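Local coordinates for VgrG protein (Vibrio cholerae, PDB 4DTH) that binds ATP and magnesium through its actin cross-linking domain and, as a toxin of the VgrG family, probably cross-links G-actin in host cells, at residues E28-G33 and K62-G67; V36-P39 and K45-Y48; I151-G156 and Q162-T167. One frame throughout, in Å; residues are numbered along the deposited sequence.

From the N terminus, strand 24-30 carries the metal ligand Glu-28 and leads through 28-33, the first half of contact 1. The chain then enters strand 34-38 and continues through a short loop into strand 45-51; contact 2 (36-39 with 45-48) closes that loop. Strand 56-68 follows and completes contact 1 at 62-67, so contact 2 is nested inside the loop of contact 1. Contact 3 (151-156 with 162-167) comes later and closes the short loop after strand 150-153. Lys-62 packs on Met-38 and Val-36, joining contacts 1 and 2. Ile-151 touches Val-36 and Phe-46, joining 2 and 3. Between 1 and 3, Ala-32 and Gly-33 probably hydrogen-bond Thr-167 and Gly-154.

Contact 1 of 3, residues E28-G33 and K62-G67; sequences ENELAG and KDMNQG. With MG (magnesium ion), chain E.
Glu-30 meets Asp-63 and Met-64 where two strands of the actin cross-linking domain, 24-30 and 56-68, come close without pairing. Both pair antiparallel with strand 85-97. No hydrogen bond joins 28-33 directly to 62-67, and the contact is small and lies at the surface.

The charged contact is between two carboxylates. Glu-30 OE1 lies 3.5 Å from Asp-63 OD2, and the carboxylate planes are turned 57° apart. Both side chains leave their backbones toward the other segment and cross at about a right angle. Two like charges thus lie close together. Both groups also have polar partners. A water lies 2.7 Å from Asp-63 OD2 and can donate to it; its bond to Glu-30 OE2 is weak. Glu-30 OE1 has a hydrogen bond with Thr-88 OG1 of strand 85-97, and the same hydroxyl has one with Met-64 N.

Met-64 adds a van der Waals contact: its CG lies 3.3 Å from Glu-30 OE1. At Met-64 the chain turns a corner. Just beyond, Asn-65 OD1 accepts from Gly-67 N at 2.8 Å, which forms an Asx turn.

Metal binding belongs to the start of 28-33. Glu-28 touches ATP. It shares one magnesium site with Glu-90 and the other with Gln-174 and Glu-351. The extended Glu-28 side chain brings OE2 to 2.6 Å from a magnesium ion.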
loop_
_atom_site.group_PDB
_atom_site.type_symbol
_atom_site.label_atom_id
_atom_site.label_comp_id
_atom_site.label_asym_id
_atom_site.label_seq_id
_atom_site.Cartn_x
_atom_site.Cartn_y
_atom_site.Cartn_z
ATOM N N GLU A 28 3.364 -3.368 -6.179
ATOM C CA GLU A 28 4.491 -2.462 -5.954
ATOM C C GLU A 28 5.726 -3.278 -6.189
ATOM O O GLU A 28 5.830 -4.405 -5.694
ATOM C CB GLU A 28 4.479 -1.885 -4.537
ATOM C CG GLU A 28 3.345 -0.911 -4.294
ATOM C CD GLU A 28 3.116 -0.599 -2.829
ATOM O OE1 GLU A 28 2.781 -1.528 -2.059
ATOM O OE2 GLU A 28 3.277 0.581 -2.452
ATOM N N ASN A 29 6.643 -2.750 -6.990
ATOM C CA ASN A 29 7.799 -3.508 -7.422
ATOM C C ASN A 29 9.058 -2.643 -7.455
ATOM O O ASN A 29 9.260 -1.868 -8.398
ATOM C CB ASN A 29 7.443 -4.028 -8.825
ATOM C CG ASN A 29 8.405 -4.968 -9.479
ATOM O OD1 ASN A 29 8.448 -5.058 -10.713
ATOM N ND2 ASN A 29 9.127 -5.721 -8.691
ATOM N N GLU A 30 9.897 -2.779 -6.412
ATOM C CA GLU A 30 11.140 -2.011 -6.309
ATOM C C GLU A 30 12.207 -2.654 -7.191
ATOM O O GLU A 30 12.417 -3.861 -7.138
ATOM C CB GLU A 30 11.599 -1.904 -4.849
ATOM C CG GLU A 30 12.677 -0.863 -4.599
ATOM C CD GLU A 30 13.221 -0.859 -3.182
ATOM O OE1 GLU A 30 13.899 0.127 -2.820
ATOM O OE2 GLU A 30 12.964 -1.825 -2.429
ATOM N N LEU A 31 12.847 -1.855 -8.029
ATOM C CA LEU A 31 13.862 -2.364 -8.950
ATOM C C LEU A 31 15.253 -2.369 -8.332
ATOM O O LEU A 31 15.570 -1.517 -7.499
ATOM C CB LEU A 31 13.883 -1.528 -10.239
ATOM C CG LEU A 31 12.584 -1.400 -11.039
ATOM C CD1 LEU A 31 12.801 -0.559 -12.250
ATOM C CD2 LEU A 31 12.009 -2.773 -11.450
ATOM N N ALA A 32 16.088 -3.336 -8.749
ATOM C CA ALA A 32 17.492 -3.403 -8.347
ATOM C C ALA A 32 18.347 -3.123 -9.573
ATOM O O ALA A 32 17.954 -3.461 -10.695
ATOM C CB ALA A 32 17.829 -4.778 -7.786
ATOM N N GLY A 33 19.496 -2.497 -9.349
ATOM C CA GLY A 33 20.469 -2.228 -10.400
ATOM C C GLY A 33 20.607 -0.789 -10.829
ATOM O O GLY A 33 21.496 -0.480 -11.627
ATOM N N LYS A 62 9.888 7.339 -7.321
ATOM C CA LYS A 62 11.056 7.275 -6.456
ATOM C C LYS A 62 10.562 6.569 -5.185
ATOM O O LYS A 62 9.382 6.678 -4.829
ATOM C CB LYS A 62 11.649 8.667 -6.149
ATOM C CG LYS A 62 10.693 9.692 -5.532
ATOM C CD LYS A 62 11.465 10.897 -4.990
ATOM C CE LYS A 62 10.531 12.008 -4.591
ATOM N NZ LYS A 62 11.234 13.106 -3.870
ATOM N N ASP A 63 11.440 5.827 -4.524
ATOM C CA ASP A 63 11.025 5.076 -3.347
ATOM C C ASP A 63 11.930 5.354 -2.145
ATOM O O ASP A 63 11.668 6.305 -1.407
ATOM C CB ASP A 63 10.931 3.575 -3.714
ATOM C CG ASP A 63 10.425 2.605 -2.655
ATOM O OD1 ASP A 63 9.821 3.062 -1.656
ATOM O OD2 ASP A 63 10.610 1.386 -2.844
ATOM N N MET A 64 12.991 4.549 -1.956
ATOM C CA MET A 64 13.890 4.677 -0.812
ATOM C C MET A 64 14.970 5.705 -1.073
ATOM O O MET A 64 15.722 5.554 -2.038
ATOM C CB MET A 64 14.544 3.326 -0.460
ATOM C CG MET A 64 13.561 2.211 -0.247
ATOM S SD MET A 64 12.423 2.550 1.106
ATOM C CE MET A 64 11.397 1.090 1.014
ATOM N N ASN A 65 15.092 6.706 -0.176
ATOM C CA ASN A 65 16.134 7.719 -0.293
ATOM C C ASN A 65 17.512 7.073 -0.064
ATOM O O ASN A 65 17.746 6.475 0.993
ATOM C CB ASN A 65 15.903 8.881 0.693
ATOM C CG ASN A 65 16.950 9.972 0.586
ATOM O OD1 ASN A 65 18.131 9.766 0.877
ATOM N ND2 ASN A 65 16.552 11.153 0.149
ATOM N N GLN A 66 18.420 7.209 -1.055
ATOM C CA GLN A 66 19.779 6.644 -0.999
ATOM C C GLN A 66 20.875 7.718 -0.863
ATOM O O GLN A 66 22.039 7.452 -1.185
ATOM C CB GLN A 66 20.063 5.730 -2.207
ATOM C CG GLN A 66 19.043 4.614 -2.464
ATOM C CD GLN A 66 19.293 3.373 -1.635
ATOM O OE1 GLN A 66 18.660 3.160 -0.595
ATOM N NE2 GLN A 66 20.169 2.492 -2.104
ATOM N N GLY A 67 20.496 8.907 -0.398
ATOM C CA GLY A 67 21.432 10.006 -0.200
ATOM C C GLY A 67 21.457 11.042 -1.304
ATOM O O GLY A 67 20.830 10.860 -2.348
HETATM MG MG MG E . 4.222 2.795 -3.337
HETATM O O HOH W 1 10.069 -0.889 -1.522
#

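Contact 2 of 3, residues V36-P39 and K45-Y48; sequences VAMP and KFGY
Val-36 lays its CG2 methyl over one face of the Phe-46 ring. Val-36 CG2 stands 4.1 Å from the centroid of the Phe-46 ring and 16° off the ring normal, a CH-pi contact. It is offset toward the rim, with CZ and CE1 of Phe-46 as its nearest ring atoms. Val-36 CG1 also reaches Phe-46 CE1, at 4.1 Å.

Met-38, two residues on and on the same side of strand 34-38, adds a Met-aromatic contact. Met-38 SD is 5.3 Å from the Phe-46 centroid and approaches obliquely. The chain bends at chi3 (-83°), which brings Met-38 CE to 3.9 Å from Phe-46 CD1. SD itself rests against Phe-46 CB.

Phe-46 and Gly-47 both face Leu-60 of strand 56-68, so the backbone forms a classic beta bulge here. Strands 34-38 and 45-51 are not paired with each other, and their nearest CA atoms, Met-38 and Phe-46, are 9.1 Å apart. Side chains bridge that gap. His-149 meets the Phe-46 ring with planes at about 45°.

All three touching residues are buried, and no hydrogen bond crosses between the segments. Their cohesion therefore rests on dispersion and hydrophobic burial, with weak CH-pi and sulfur-aromatic terms.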
loop_
_atom_site.group_PDB
_atom_site.type_symbol
_atom_site.label_atom_id
_atom_site.label_comp_id
_atom_site.label_asym_id
_atom_site.label_seq_id
_atom_site.Cartn_x
_atom_site.Cartn_y
_atom_site.Cartn_z
ATOM N N VAL A 36 17.142 6.621 -9.386
ATOM C CA VAL A 36 16.639 7.838 -10.009
ATOM C C VAL A 36 17.151 8.983 -9.127
ATOM O O VAL A 36 17.144 8.866 -7.896
ATOM C CB VAL A 36 15.093 7.898 -10.210
ATOM C CG1 VAL A 36 14.329 7.822 -8.883
ATOM C CG2 VAL A 36 14.682 9.152 -10.999
ATOM N N ALA A 37 17.624 10.060 -9.743
ATOM C CA ALA A 37 18.025 11.241 -8.982
ATOM C C ALA A 37 17.107 12.365 -9.425
ATOM O O ALA A 37 16.769 12.470 -10.610
ATOM C CB ALA A 37 19.473 11.584 -9.219
ATOM N N MET A 38 16.605 13.131 -8.458
ATOM C CA MET A 38 15.650 14.204 -8.710
ATOM C C MET A 38 15.897 15.369 -7.752
ATOM O O MET A 38 16.497 15.131 -6.698
ATOM C CB MET A 38 14.225 13.679 -8.479
ATOM C CG MET A 38 13.608 13.083 -9.702
ATOM S SD MET A 38 11.843 12.776 -9.492
ATOM C CE MET A 38 11.898 11.290 -8.695
ATOM N N PRO A 39 15.387 16.603 -8.033
ATOM C CA PRO A 39 15.524 17.691 -7.043
ATOM C C PRO A 39 14.918 17.299 -5.695
ATOM O O PRO A 39 14.005 16.476 -5.646
ATOM C CB PRO A 39 14.706 18.836 -7.655
ATOM C CG PRO A 39 14.688 18.563 -9.117
ATOM C CD PRO A 39 14.644 17.062 -9.229
ATOM N N LYS A 45 5.961 10.633 -8.175
ATOM C CA LYS A 45 5.774 10.171 -9.551
ATOM C C LYS A 45 6.565 10.979 -10.564
ATOM O O LYS A 45 6.497 12.204 -10.533
ATOM C CB LYS A 45 4.277 10.183 -9.922
ATOM C CG LYS A 45 3.464 9.085 -9.243
ATOM C CD LYS A 45 2.765 9.530 -7.967
ATOM C CE LYS A 45 1.317 9.867 -8.211
ATOM N NZ LYS A 45 0.461 9.451 -7.073
ATOM N N PHE A 46 7.318 10.298 -11.458
ATOM C CA PHE A 46 8.066 10.984 -12.522
ATOM C C PHE A 46 7.669 10.521 -13.918
ATOM O O PHE A 46 8.106 11.091 -14.922
ATOM C CB PHE A 46 9.588 10.967 -12.292
ATOM C CG PHE A 46 10.266 9.619 -12.353
ATOM C CD1 PHE A 46 10.360 8.819 -11.219
ATOM C CD2 PHE A 46 10.863 9.175 -13.527
ATOM C CE1 PHE A 46 11.017 7.582 -11.267
ATOM C CE2 PHE A 46 11.528 7.944 -13.572
ATOM C CZ PHE A 46 11.593 7.155 -12.443
ATOM N N GLY A 47 6.794 9.524 -13.974
ATOM C CA GLY A 47 6.300 9.011 -15.239
ATOM C C GLY A 47 5.355 7.844 -15.086
ATOM O O GLY A 47 5.016 7.439 -13.970
ATOM N N TYR A 48 4.936 7.299 -16.220
ATOM C CA TYR A 48 4.072 6.131 -16.256
ATOM C C TYR A 48 4.196 5.394 -17.570
ATOM O O TYR A 48 4.695 5.942 -18.569
ATOM C CB TYR A 48 2.597 6.465 -15.909
ATOM C CG TYR A 48 1.892 7.366 -16.900
ATOM C CD1 TYR A 48 2.014 8.751 -16.823
ATOM C CD2 TYR A 48 1.043 6.839 -17.870
ATOM C CE1 TYR A 48 1.334 9.589 -17.706
ATOM C CE2 TYR A 48 0.361 7.667 -18.762
ATOM C CZ TYR A 48 0.502 9.042 -18.668
ATOM O OH TYR A 48 -0.163 9.869 -19.538
#

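Contact 3 of 3, residues I151-G156 and Q162-T167; sequences IAAGNG and QGQTIT. With SO4 (sulfate ion), chain G.
Gln-164 reaches toward Ala-153 and Gly-154 with its side-chain amide. Its NE2 lies 3.5 Å from Gly-154 CA, and Gln-164 OE1 is 4.0 Å from the Ala-153 CB. These are van der Waals contacts, and no hydrogen bond crosses between the segments.

The conformation of Gln-164 explains the contact. CG lies beside the backbone N, and the chain then folds at chi2 (97°), away from a fully staggered angle. This bend turns the amide back over its own loop. There Gln-164 OE1 accepts a hydrogen bond from Gln-162 N at 2.8 Å, with the donor 36° out of the carbonyl plane. The bond fixes the oxygen end of the amide, while the nitrogen end faces Gly-154.

In 151-156, Ala-153 to Gly-156 form a type II' beta turn, closed by Gly-156 N to Ala-153 O at 3.0 Å. Gly-154 has a positive phi of 59°, and its CA lies next to both Gln-164 NE2 and sulfate O2. The sulfate, probably from the crystallisation liquor, accepts at O2 from Asn-155 N, 2.9 Å away in a nearly straight bond. Ile-157 N and Ser-158 N also bind it, so three backbone N-H groups hold it. Asn-155 CB lies 3.2 Å from sulfate O3.

Segment 151-156 ends strand 150-153, which pairs antiparallel with strand 34-38. Segment 162-167 lies in the loop that leads to strand 173-180. Helix 101-124 touches both: Ile-122 packs on Ala-153 and Ile-166, His-121 on Ile-151, and Phe-118 on Ile-166, which also rests on Leu-34 of strand 34-38.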
loop_
_atom_site.group_PDB
_atom_site.type_symbol
_atom_site.label_atom_id
_atom_site.label_comp_id
_atom_site.label_asym_id
_atom_site.label_seq_id
_atom_site.Cartn_x
_atom_site.Cartn_y
_atom_site.Cartn_z
ATOM N N ILE A 151 18.463 8.865 -14.631
ATOM C CA ILE A 151 18.521 7.445 -14.278
ATOM C C ILE A 151 19.997 7.075 -14.309
ATOM O O ILE A 151 20.676 7.357 -15.303
ATOM C CB ILE A 151 17.688 6.569 -15.268
ATOM C CG1 ILE A 151 16.185 6.954 -15.265
ATOM C CG2 ILE A 151 17.906 5.053 -15.000
ATOM C CD1 ILE A 151 15.417 6.702 -13.908
ATOM N N ALA A 152 20.485 6.418 -13.251
ATOM C CA ALA A 152 21.885 6.013 -13.172
ATOM C C ALA A 152 22.044 4.608 -12.628
ATOM O O ALA A 152 21.313 4.204 -11.725
ATOM C CB ALA A 152 22.683 6.995 -12.334
ATOM N N ALA A 153 23.014 3.869 -13.174
ATOM C CA ALA A 153 23.323 2.494 -12.780
ATOM C C ALA A 153 23.797 2.400 -11.345
ATOM O O ALA A 153 24.418 3.336 -10.829
ATOM C CB ALA A 153 24.401 1.946 -13.687
ATOM N N GLY A 154 23.510 1.260 -10.722
ATOM C CA GLY A 154 23.928 0.970 -9.358
ATOM C C GLY A 154 23.402 1.987 -8.373
ATOM O O GLY A 154 22.200 2.265 -8.352
ATOM N N ASN A 155 24.306 2.579 -7.587
ATOM C CA ASN A 155 23.902 3.591 -6.622
ATOM C C ASN A 155 24.070 5.037 -7.150
ATOM O O ASN A 155 23.861 5.998 -6.413
ATOM C CB ASN A 155 24.545 3.327 -5.245
ATOM C CG ASN A 155 24.012 2.053 -4.607
ATOM O OD1 ASN A 155 22.812 1.921 -4.317
ATOM N ND2 ASN A 155 24.880 1.072 -4.411
ATOM N N GLY A 156 24.361 5.164 -8.448
ATOM C CA GLY A 156 24.489 6.451 -9.129
ATOM C C GLY A 156 25.684 7.319 -8.770
ATOM O O GLY A 156 25.663 8.526 -9.034
ATOM N N GLN A 162 28.259 -1.182 -14.061
ATOM C CA GLN A 162 28.987 -2.435 -13.918
ATOM C C GLN A 162 28.275 -3.482 -14.816
ATOM O O GLN A 162 28.284 -4.679 -14.516
ATOM C CB GLN A 162 29.016 -2.875 -12.447
ATOM C CG GLN A 162 30.069 -2.135 -11.636
ATOM C CD GLN A 162 30.013 -2.552 -10.196
ATOM O OE1 GLN A 162 29.216 -2.042 -9.415
ATOM N NE2 GLN A 162 30.847 -3.511 -9.824
ATOM N N GLY A 163 27.642 -3.003 -15.894
ATOM C CA GLY A 163 26.893 -3.825 -16.845
ATOM C C GLY A 163 25.689 -4.529 -16.242
ATOM O O GLY A 163 25.348 -5.645 -16.653
ATOM N N GLN A 164 25.023 -3.878 -15.262
ATOM C CA GLN A 164 23.876 -4.463 -14.566
ATOM C C GLN A 164 22.689 -4.755 -15.456
ATOM O O GLN A 164 22.363 -3.969 -16.350
ATOM C CB GLN A 164 23.358 -3.540 -13.437
ATOM C CG GLN A 164 24.260 -3.450 -12.226
ATOM C CD GLN A 164 25.141 -2.228 -12.273
ATOM O OE1 GLN A 164 25.632 -1.810 -13.335
ATOM N NE2 GLN A 164 25.408 -1.669 -11.101
ATOM N N THR A 165 21.996 -5.850 -15.139
ATOM C CA THR A 165 20.694 -6.166 -15.698
ATOM C C THR A 165 19.738 -5.646 -14.619
ATOM O O THR A 165 19.958 -5.902 -13.423
ATOM C CB THR A 165 20.532 -7.671 -15.952
ATOM O OG1 THR A 165 21.473 -8.048 -16.953
ATOM C CG2 THR A 165 19.118 -8.040 -16.425
ATOM N N ILE A 166 18.729 -4.873 -15.028
ATOM C CA ILE A 166 17.735 -4.322 -14.100
ATOM C C ILE A 166 16.778 -5.443 -13.744
ATOM O O ILE A 166 16.213 -6.085 -14.626
ATOM C CB ILE A 166 17.056 -3.046 -14.658
ATOM C CG1 ILE A 166 18.117 -1.957 -14.990
ATOM C CG2 ILE A 166 15.973 -2.514 -13.701
ATOM C CD1 ILE A 166 19.201 -1.690 -13.896
ATOM N N THR A 167 16.669 -5.718 -12.438
ATOM C CA THR A 167 15.939 -6.862 -11.919
ATOM C C THR A 167 14.877 -6.544 -10.882
ATOM O O THR A 167 14.800 -5.438 -10.360
ATOM C CB THR A 167 16.939 -7.914 -11.361
ATOM O OG1 THR A 167 17.693 -7.306 -10.306
ATOM C CG2 THR A 167 17.894 -8.483 -12.461
HETATM S S SO4 G . 27.773 3.032 -7.891
HETATM O O1 SO4 G . 29.207 2.789 -7.645
HETATM O O2 SO4 G . 27.060 1.731 -7.868
HETATM O O3 SO4 G . 27.247 3.913 -6.838
HETATM O O4 SO4 G . 27.612 3.708 -9.198
#